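Local coordinates for protein succinate dehydrogenase subunit A (Mycolicibacterium smegmatis, PDB 7D6V) that probably oxidises succinate to fumarate as the flavoprotein subunit of a respiratory succinate dehydrogenase, passing electrons from covalently bound FAD towards quinone, at residues T38-A50 against V218-H230. Numbering follows the deposited sequence.
Sequences TKSLFGKAHTVMA and VSSNSWEYTGDGH. With FAD (flavin-adenine dinucleotide), chain D.
The covalent flavin site of the succinate dehydrogenase flavoprotein forms here, where residues 38-50 and 218-230 line FAD from its adenine to its isoalloxazine. The linkage is the bond from His46 NE2 to FAD C8M, modelled at 1.7 Å. With CG anti to the backbone N (chi1 -174°), the imidazole reaches across to residues 220-225. Its ND1 points at Ser222 OG, but the fitted separation is too short for that hydrogen bond to be taken as more than doubtful. Ser220 O lies at the ring edge, in plane, while Tyr225 CE2 lies over one face, 4.0 Å from the ring plane and nearer its margin than its centre; the two ring planes are inclined at 33°. Tyr225 OH donates to phosphate oxygen FAD O2A (2.5 Å), which lies at the edge of the phenol ring, and Thr47 OG1 donates to O1A of the same phosphate.

Glu224 ties both segments to the ribose. Its OE2 accepts hydrogen bonds from the ribose hydroxyl FAD O2B at 2.8 Å and, through the syn lone pair, from Ser40 OG at 3.2 Å, whereas OE1 takes a weak, bent bond from His46 N (127°). At the adenine end, the bent Lys39 chain lays CD 3.6 Å from Trp223 CH2. Its NZ makes a salt bridge to Asp228 OD2 at 2.7 Å, approaching OD2 almost in line with its C-O bond. FAD N6A adds a weak bond to that same oxygen.

Segment 38-50 follows strand 34-37 of the parallel nucleotide-binding sheet, and 218-230 leads into helix 230-236. Helix 136-159 packs on Ala45 and Thr47, helix 532-556 touches Thr226, and Trp223 meets Trp52 of the iron-sulfur subunit.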
loop_
_atom_site.group_PDB
_atom_site.type_symbol
_atom_site.label_atom_id
_atom_site.label_comp_id
_atom_site.label_asym_id
_atom_site.label_seq_id
_atom_site.Cartn_x
_atom_site.Cartn_y
_atom_site.Cartn_z
ATOM N N THR A 38 -2.745 3.197 18.643
ATOM C CA THR A 38 -3.045 3.564 17.269
ATOM C C THR A 38 -4.547 3.486 17.056
ATOM O O THR A 38 -5.194 2.537 17.502
ATOM C CB THR A 38 -2.331 2.636 16.279
ATOM O OG1 THR A 38 -0.918 2.721 16.482
ATOM C CG2 THR A 38 -2.629 3.051 14.853
ATOM N N LYS A 39 -5.099 4.482 16.366
ATOM C CA LYS A 39 -6.529 4.483 16.096
ATOM C C LYS A 39 -6.896 3.513 14.980
ATOM O O LYS A 39 -8.022 3.008 14.946
ATOM C CB LYS A 39 -6.987 5.897 15.745
ATOM C CG LYS A 39 -8.326 6.280 16.319
ATOM C CD LYS A 39 -8.923 7.435 15.551
ATOM C CE LYS A 39 -8.454 8.759 16.094
ATOM N NZ LYS A 39 -9.019 9.897 15.327
ATOM N N SER A 40 -5.964 3.235 14.076
ATOM C CA SER A 40 -6.141 2.314 12.967
ATOM C C SER A 40 -5.354 1.033 13.234
ATOM O O SER A 40 -4.828 0.817 14.329
ATOM C CB SER A 40 -5.721 2.986 11.657
ATOM O OG SER A 40 -4.401 3.489 11.738
ATOM N N LEU A 41 -5.296 0.160 12.233
ATOM C CA LEU A 41 -4.479 -1.036 12.342
ATOM C C LEU A 41 -2.996 -0.672 12.286
ATOM O O LEU A 41 -2.607 0.404 11.826
ATOM C CB LEU A 41 -4.819 -2.027 11.227
ATOM C CG LEU A 41 -6.149 -2.778 11.323
ATOM C CD1 LEU A 41 -6.374 -3.635 10.089
ATOM C CD2 LEU A 41 -6.204 -3.628 12.566
ATOM N N PHE A 42 -2.165 -1.588 12.774
ATOM C CA PHE A 42 -0.728 -1.357 12.828
ATOM C C PHE A 42 -0.150 -1.245 11.422
ATOM O O PHE A 42 -0.315 -2.148 10.596
ATOM C CB PHE A 42 -0.050 -2.490 13.596
ATOM C CG PHE A 42 1.369 -2.204 13.986
ATOM C CD1 PHE A 42 1.795 -0.909 14.211
ATOM C CD2 PHE A 42 2.279 -3.236 14.134
ATOM C CE1 PHE A 42 3.100 -0.651 14.572
ATOM C CE2 PHE A 42 3.582 -2.982 14.496
ATOM C CZ PHE A 42 3.993 -1.688 14.713
ATOM N N GLY A 43 0.536 -0.136 11.153
ATOM C CA GLY A 43 1.140 0.077 9.854
ATOM C C GLY A 43 0.233 0.673 8.805
ATOM O O GLY A 43 0.563 0.616 7.618
ATOM N N LYS A 44 -0.902 1.248 9.198
ATOM C CA LYS A 44 -1.877 1.786 8.257
ATOM C C LYS A 44 -2.157 3.264 8.508
ATOM O O LYS A 44 -3.252 3.750 8.224
ATOM C CB LYS A 44 -3.174 0.982 8.309
ATOM C CG LYS A 44 -2.988 -0.500 8.069
ATOM C CD LYS A 44 -4.261 -1.137 7.556
ATOM C CE LYS A 44 -4.052 -2.601 7.242
ATOM N NZ LYS A 44 -2.838 -2.816 6.420
ATOM N N ALA A 45 -1.178 3.991 9.034
ATOM C CA ALA A 45 -1.338 5.413 9.281
ATOM C C ALA A 45 -1.252 6.199 7.975
ATOM O O ALA A 45 -0.916 5.665 6.917
ATOM C CB ALA A 45 -0.289 5.905 10.273
ATOM N N HIS A 46 -1.550 7.497 8.064
ATOM C CA HIS A 46 -1.595 8.351 6.881
ATOM C C HIS A 46 -0.242 8.466 6.191
ATOM O O HIS A 46 -0.183 8.894 5.035
ATOM C CB HIS A 46 -2.108 9.738 7.272
ATOM C CG HIS A 46 -2.334 10.657 6.113
ATOM N ND1 HIS A 46 -3.523 10.704 5.420
ATOM C CD2 HIS A 46 -1.526 11.579 5.538
ATOM C CE1 HIS A 46 -3.436 11.608 4.461
ATOM N NE2 HIS A 46 -2.235 12.153 4.510
ATOM N N THR A 47 0.844 8.085 6.869
ATOM C CA THR A 47 2.167 8.136 6.259
ATOM C C THR A 47 2.253 7.267 5.007
ATOM O O THR A 47 3.036 7.569 4.100
ATOM C CB THR A 47 3.219 7.715 7.290
ATOM O OG1 THR A 47 3.126 8.566 8.436
ATOM C CG2 THR A 47 4.624 7.814 6.722
ATOM N N VAL A 48 1.445 6.206 4.924
ATOM C CA VAL A 48 1.492 5.307 3.773
ATOM C C VAL A 48 1.137 6.020 2.477
ATOM O O VAL A 48 1.509 5.555 1.396
ATOM C CB VAL A 48 0.550 4.098 3.975
ATOM C CG1 VAL A 48 0.920 3.326 5.216
ATOM C CG2 VAL A 48 -0.906 4.533 4.009
ATOM N N MET A 49 0.415 7.140 2.555
ATOM C CA MET A 49 -0.088 7.800 1.359
ATOM C C MET A 49 0.944 8.689 0.680
ATOM O O MET A 49 0.736 9.076 -0.473
ATOM C CB MET A 49 -1.329 8.625 1.704
ATOM C CG MET A 49 -2.451 7.815 2.322
ATOM S SD MET A 49 -3.933 8.788 2.633
ATOM C CE MET A 49 -4.568 8.958 0.971
ATOM N N ALA A 50 2.042 9.018 1.354
ATOM C CA ALA A 50 3.053 9.879 0.757
ATOM C C ALA A 50 3.764 9.164 -0.387
ATOM O O ALA A 50 4.106 7.982 -0.288
ATOM C CB ALA A 50 4.061 10.323 1.813
ATOM N N VAL A 218 -13.376 19.275 1.305
ATOM C CA VAL A 218 -12.462 18.728 0.310
ATOM C C VAL A 218 -11.084 18.637 0.946
ATOM O O VAL A 218 -10.515 19.653 1.360
ATOM C CB VAL A 218 -12.429 19.584 -0.965
ATOM C CG1 VAL A 218 -11.726 18.837 -2.081
ATOM C CG2 VAL A 218 -13.834 19.963 -1.380
ATOM N N SER A 219 -10.549 17.424 1.019
ATOM C CA SER A 219 -9.274 17.193 1.678
ATOM C C SER A 219 -8.698 15.874 1.194
ATOM O O SER A 219 -9.433 14.977 0.777
ATOM C CB SER A 219 -9.431 17.180 3.201
ATOM O OG SER A 219 -8.172 17.127 3.840
ATOM N N SER A 220 -7.375 15.769 1.263
ATOM C CA SER A 220 -6.661 14.555 0.897
ATOM C C SER A 220 -6.349 13.676 2.099
ATOM O O SER A 220 -5.624 12.688 1.959
ATOM C CB SER A 220 -5.366 14.909 0.167
ATOM O OG SER A 220 -4.512 15.677 0.992
ATOM N N ASN A 221 -6.889 14.001 3.267
ATOM C CA ASN A 221 -6.463 13.382 4.510
ATOM C C ASN A 221 -7.328 12.175 4.859
ATOM O O ASN A 221 -8.437 11.999 4.351
ATOM C CB ASN A 221 -6.488 14.405 5.644
ATOM C CG ASN A 221 -5.470 15.515 5.448
ATOM O OD1 ASN A 221 -5.424 16.473 6.211
ATOM N ND2 ASN A 221 -4.641 15.383 4.422
ATOM N N SER A 222 -6.796 11.339 5.748
ATOM C CA SER A 222 -7.378 10.051 6.086
ATOM C C SER A 222 -8.583 10.209 7.011
ATOM O O SER A 222 -8.911 11.299 7.479
ATOM C CB SER A 222 -6.335 9.153 6.751
ATOM O OG SER A 222 -5.126 9.136 6.016
ATOM N N TRP A 223 -9.239 9.076 7.279
ATOM C CA TRP A 223 -10.342 9.041 8.233
ATOM C C TRP A 223 -9.907 9.486 9.624
ATOM O O TRP A 223 -10.716 10.029 10.383
ATOM C CB TRP A 223 -10.926 7.627 8.285
ATOM C CG TRP A 223 -11.667 7.312 9.546
ATOM C CD1 TRP A 223 -12.961 7.621 9.836
ATOM C CD2 TRP A 223 -11.153 6.627 10.695
ATOM N NE1 TRP A 223 -13.285 7.173 11.091
ATOM C CE2 TRP A 223 -12.191 6.560 11.639
ATOM C CE3 TRP A 223 -9.912 6.067 11.015
ATOM C CZ2 TRP A 223 -12.029 5.955 12.881
ATOM C CZ3 TRP A 223 -9.755 5.467 12.246
ATOM C CH2 TRP A 223 -10.807 5.417 13.165
ATOM N N GLU A 224 -8.640 9.283 9.968
ATOM C CA GLU A 224 -8.150 9.501 11.321
ATOM C C GLU A 224 -7.697 10.932 11.585
ATOM O O GLU A 224 -7.336 11.248 12.722
ATOM C CB GLU A 224 -6.997 8.537 11.610
ATOM C CG GLU A 224 -5.748 8.807 10.792
ATOM C CD GLU A 224 -4.814 7.616 10.740
ATOM O OE1 GLU A 224 -3.728 7.736 10.140
ATOM O OE2 GLU A 224 -5.168 6.557 11.298
ATOM N N TYR A 225 -7.714 11.806 10.580
ATOM C CA TYR A 225 -7.225 13.177 10.742
ATOM C C TYR A 225 -8.353 14.079 11.243
ATOM O O TYR A 225 -8.812 14.998 10.567
ATOM C CB TYR A 225 -6.641 13.689 9.432
ATOM C CG TYR A 225 -5.167 13.417 9.276
ATOM C CD1 TYR A 225 -4.567 12.349 9.925
ATOM C CD2 TYR A 225 -4.373 14.227 8.480
ATOM C CE1 TYR A 225 -3.224 12.095 9.784
ATOM C CE2 TYR A 225 -3.028 13.981 8.335
ATOM C CZ TYR A 225 -2.457 12.916 8.988
ATOM O OH TYR A 225 -1.113 12.669 8.846
ATOM N N THR A 226 -8.784 13.808 12.471
ATOM C CA THR A 226 -9.880 14.541 13.089
ATOM C C THR A 226 -9.403 15.609 14.062
ATOM O O THR A 226 -10.198 16.091 14.874
ATOM C CB THR A 226 -10.831 13.579 13.803
ATOM O OG1 THR A 226 -10.138 12.924 14.871
ATOM C CG2 THR A 226 -11.367 12.541 12.836
ATOM N N GLY A 227 -8.133 15.989 14.004
ATOM C CA GLY A 227 -7.618 16.994 14.904
ATOM C C GLY A 227 -7.321 16.510 16.302
ATOM O O GLY A 227 -7.089 17.337 17.189
ATOM N N ASP A 228 -7.338 15.201 16.530
ATOM C CA ASP A 228 -6.926 14.667 17.818
ATOM C C ASP A 228 -5.452 14.965 18.044
ATOM O O ASP A 228 -4.670 15.110 17.100
ATOM C CB ASP A 228 -7.173 13.162 17.874
ATOM C CG ASP A 228 -8.637 12.808 17.772
ATOM O OD1 ASP A 228 -9.480 13.627 18.187
ATOM O OD2 ASP A 228 -8.949 11.709 17.273
ATOM N N GLY A 229 -5.067 15.061 19.307
ATOM C CA GLY A 229 -3.713 15.462 19.612
ATOM C C GLY A 229 -3.629 16.957 19.805
ATOM O O GLY A 229 -3.233 17.416 20.877
ATOM N N HIS A 230 -4.017 17.726 18.787
ATOM C CA HIS A 230 -4.158 19.166 18.967
ATOM C C HIS A 230 -5.119 19.469 20.109
ATOM O O HIS A 230 -4.773 20.181 21.059
ATOM C CB HIS A 230 -4.653 19.816 17.674
ATOM C CG HIS A 230 -3.749 19.608 16.500
ATOM N ND1 HIS A 230 -2.898 20.586 16.034
ATOM C CD2 HIS A 230 -3.574 18.541 15.685
ATOM C CE1 HIS A 230 -2.234 20.129 14.989
ATOM N NE2 HIS A 230 -2.625 18.889 14.757
HETATM P PA FAD D . 0.440 9.857 10.726
HETATM O O1A FAD D . 1.374 8.725 10.514
HETATM O O2A FAD D . -0.294 10.420 9.571
HETATM O O5B FAD D . -0.669 9.357 11.761
HETATM C C5B FAD D . -0.655 9.667 13.142
HETATM C C4B FAD D . -1.044 8.440 13.949
HETATM O O4B FAD D . -1.722 8.825 15.140
HETATM C C3B FAD D . -1.987 7.501 13.237
HETATM O O3B FAD D . -1.524 6.181 13.476
HETATM C C2B FAD D . -3.305 7.674 13.946
HETATM O O2B FAD D . -4.099 6.496 13.928
HETATM C C1B FAD D . -2.857 7.998 15.341
HETATM N N9A FAD D . -3.903 8.717 16.084
HETATM C C8A FAD D . -4.478 9.868 15.736
HETATM N N7A FAD D . -5.391 10.240 16.650
HETATM C C5A FAD D . -5.409 9.307 17.606
HETATM C C6A FAD D . -6.138 9.075 18.862
HETATM N N6A FAD D . -7.065 9.940 19.302
HETATM N N1A FAD D . -5.849 7.969 19.558
HETATM C C2A FAD D . -4.928 7.092 19.152
HETATM N N3A FAD D . -4.232 7.239 18.026
HETATM C C4A FAD D . -4.424 8.305 17.228
HETATM N N1 FAD D . 4.840 14.705 2.894
HETATM C C2 FAD D . 5.981 14.665 2.178
HETATM O O2 FAD D . 7.016 15.095 2.695
HETATM N N3 FAD D . 6.051 14.184 0.936
HETATM C C4 FAD D . 4.983 13.710 0.309
HETATM O O4 FAD D . 5.072 13.267 -0.844
HETATM C C4X FAD D . 3.689 13.715 1.010
HETATM N N5 FAD D . 2.572 13.248 0.434
HETATM C C5X FAD D . 1.409 13.263 1.104
HETATM C C6 FAD D . 0.265 12.774 0.495
HETATM C C7 FAD D . -0.937 12.790 1.175
HETATM C C7M FAD D . -2.183 12.266 0.525
HETATM C C8 FAD D . -1.000 13.326 2.549
HETATM C C8M FAD D . -2.305 13.342 3.288
HETATM C C9 FAD D . 0.138 13.812 3.165
HETATM C C9A FAD D . 1.339 13.799 2.485
HETATM N N10 FAD D . 2.490 14.292 3.103
HETATM C C10 FAD D . 3.685 14.256 2.379
HETATM C "C1'" FAD D . 2.453 14.812 4.465
HETATM C "C2'" FAD D . 3.044 13.778 5.417
HETATM O "O2'" FAD D . 2.695 12.463 4.992
HETATM C "C3'" FAD D . 2.528 13.933 6.835
HETATM O "O3'" FAD D . 2.979 15.179 7.348
HETATM C "C4'" FAD D . 3.059 12.820 7.724
HETATM O "O4'" FAD D . 2.612 11.563 7.235
HETATM C "C5'" FAD D . 2.599 12.956 9.162
HETATM O "O5'" FAD D . 2.973 11.767 9.841
HETATM P P FAD D . 2.695 11.532 11.393
HETATM O O1P FAD D . 3.552 10.395 11.822
HETATM O O2P FAD D . 2.807 12.823 12.121
HETATM O O3P FAD D . 1.150 11.088 11.468
#